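Local coordinates for protein LAO/AO transport system kinase (PDB 2P67) that is a MeaB-type member of the P-loop NTPase clan, built around a parallel beta sheet, and probably binds a nucleotide, at residues K86-A91 against A147-V152. Residues are numbered along the deposited sequence; the frame is centred on the assembly and turned at random. Where two conformers were deposited one is given.
Sequences KVAVIA and AGYDVV
K86 and D150 meet where two neighbouring parallel strands, 87-92 and 151-157, begin side by side inside the P-loop NTPase sheet. Both backbone polar atoms of K86 are spoken for. Its N-H points almost straight at the carboxylate of D150, K86 N to D150 OD2 being 2.9 Å, and uses the anti lone pair of that oxygen. Its carbonyl takes two donors: D150 N at 2.9 Å from K86 O, bent to 137° at the hydrogen, and V151 N, longer but straighter. D150 thus holds K86 through side chain and backbone together, just where the parallel pairing starts. That pairing goes on with A88 N giving its hydrogen to V151 O, 3.0 Å away, and A88 bonds next to I153.

The lysine chain, bent at chi3 (-76°), curls back over the end of helix 133-146, where G148, with positive phi, closes a Schellman motif. Its ammonium reaches G148 O from above the carbonyl plane and also donates to a water that in turn donates to A147 O, so the carbonyls of A147 and G148, just past the helix, both have partners. K86 NZ stays 4.8 Å from D150 OD2, too far for a salt bridge, though the opposite charges probably attract.

The sheet faces are apolar. V87 and V151 lie side by side over L80 of helix 69-82; on the other face A88, I90 and V152 pack on C144 of helix 133-146. There Y149 lies against the strand, its ring edge near the K86 carbonyl carbon, and the A88 CB methyl sits over one ring face, 4.2 Å from the Y149 centroid in a CH-pi contact.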
loop_
_atom_site.group_PDB
_atom_site.type_symbol
_atom_site.label_atom_id
_atom_site.label_comp_id
_atom_site.label_asym_id
_atom_site.label_seq_id
_atom_site.Cartn_x
_atom_site.Cartn_y
_atom_site.Cartn_z
ATOM N N LYS A 86 34.841 1.520 4.937
ATOM C CA LYS A 86 34.746 2.204 3.658
ATOM C C LYS A 86 33.255 2.439 3.401
ATOM O O LYS A 86 32.460 1.479 3.422
ATOM C CB LYS A 86 35.359 1.341 2.542
ATOM C CG LYS A 86 36.886 1.120 2.704
ATOM C CD LYS A 86 37.415 0.040 1.743
ATOM C CE LYS A 86 37.052 -1.381 2.216
ATOM N NZ LYS A 86 37.538 -2.456 1.284
ATOM N N VAL A 87 32.878 3.701 3.188
ATOM C CA VAL A 87 31.468 4.064 2.989
ATOM C C VAL A 87 31.232 4.825 1.680
ATOM O O VAL A 87 31.953 5.779 1.357
ATOM C CB VAL A 87 30.867 4.835 4.221
ATOM C CG1 VAL A 87 31.573 6.159 4.448
ATOM C CG2 VAL A 87 29.357 5.044 4.077
ATOM N N ALA A 88 30.220 4.383 0.939
ATOM C CA ALA A 88 29.808 5.008 -0.318
ATOM C C ALA A 88 28.450 5.654 -0.072
ATOM O O ALA A 88 27.622 5.104 0.684
ATOM C CB ALA A 88 29.689 3.965 -1.431
ATOM N N VAL A 89 28.240 6.812 -0.694
ATOM C CA VAL A 89 26.967 7.542 -0.595
ATOM C C VAL A 89 26.392 7.749 -2.006
ATOM O O VAL A 89 27.063 8.328 -2.880
ATOM C CB VAL A 89 27.144 8.888 0.134
ATOM C CG1 VAL A 89 25.806 9.647 0.206
ATOM C CG2 VAL A 89 27.641 8.651 1.547
ATOM N N ILE A 90 25.181 7.240 -2.219
ATOM C CA ILE A 90 24.459 7.416 -3.470
ATOM C C ILE A 90 23.366 8.450 -3.190
ATOM O O ILE A 90 22.410 8.171 -2.469
ATOM C CB ILE A 90 23.864 6.090 -3.970
ATOM C CG1 ILE A 90 24.962 5.002 -4.054
ATOM C CG2 ILE A 90 23.076 6.294 -5.256
ATOM C CD1 ILE A 90 26.144 5.363 -4.956
ATOM N N ALA A 91 23.558 9.637 -3.749
ATOM C CA ALA A 91 22.717 10.812 -3.499
ATOM C C ALA A 91 21.663 10.983 -4.603
ATOM O O ALA A 91 21.953 11.469 -5.700
ATOM C CB ALA A 91 23.610 12.060 -3.351
ATOM N N ALA A 147 32.987 -3.261 -5.435
ATOM C CA ALA A 147 34.191 -2.484 -5.098
ATOM C C ALA A 147 34.687 -2.644 -3.642
ATOM O O ALA A 147 35.733 -2.092 -3.263
ATOM C CB ALA A 147 33.949 -1.007 -5.398
ATOM N N GLY A 148 33.920 -3.356 -2.824
ATOM C CA GLY A 148 34.349 -3.717 -1.484
ATOM C C GLY A 148 33.976 -2.726 -0.402
ATOM O O GLY A 148 34.545 -2.768 0.690
ATOM N N TYR A 149 33.043 -1.810 -0.692
ATOM C CA TYR A 149 32.547 -0.909 0.342
ATOM C C TYR A 149 31.861 -1.691 1.475
ATOM O O TYR A 149 31.174 -2.665 1.228
ATOM C CB TYR A 149 31.663 0.217 -0.267
ATOM C CG TYR A 149 32.571 1.191 -0.959
ATOM C CD1 TYR A 149 33.078 2.288 -0.273
ATOM C CD2 TYR A 149 33.010 0.961 -2.261
ATOM C CE1 TYR A 149 33.966 3.160 -0.861
ATOM C CE2 TYR A 149 33.927 1.833 -2.867
ATOM C CZ TYR A 149 34.388 2.931 -2.151
ATOM O OH TYR A 149 35.298 3.809 -2.688
ATOM N N ASP A 150 32.082 -1.255 2.711
ATOM C CA ASP A 150 31.512 -1.889 3.883
ATOM C C ASP A 150 30.064 -1.473 4.099
ATOM O O ASP A 150 29.216 -2.291 4.514
ATOM C CB ASP A 150 32.328 -1.522 5.107
ATOM C CG ASP A 150 33.731 -2.112 5.060
ATOM O OD1 ASP A 150 33.862 -3.349 5.120
ATOM O OD2 ASP A 150 34.680 -1.340 4.921
ATOM N N VAL A 151 29.799 -0.199 3.807
ATOM C CA VAL A 151 28.475 0.395 3.991
ATOM C C VAL A 151 28.186 1.232 2.753
ATOM O O VAL A 151 29.040 2.022 2.326
ATOM C CB VAL A 151 28.452 1.341 5.213
ATOM C CG1 VAL A 151 27.054 2.005 5.380
ATOM C CG2 VAL A 151 28.839 0.584 6.493
ATOM N N VAL A 152 27.016 1.025 2.164
ATOM C CA VAL A 152 26.511 1.902 1.103
ATOM C C VAL A 152 25.249 2.585 1.596
ATOM O O VAL A 152 24.315 1.908 2.047
ATOM C CB VAL A 152 26.137 1.138 -0.195
ATOM C CG1 VAL A 152 25.836 2.137 -1.325
ATOM C CG2 VAL A 152 27.248 0.192 -0.602
HETATM O O HOH W 1 36.784 -0.665 -1.289
#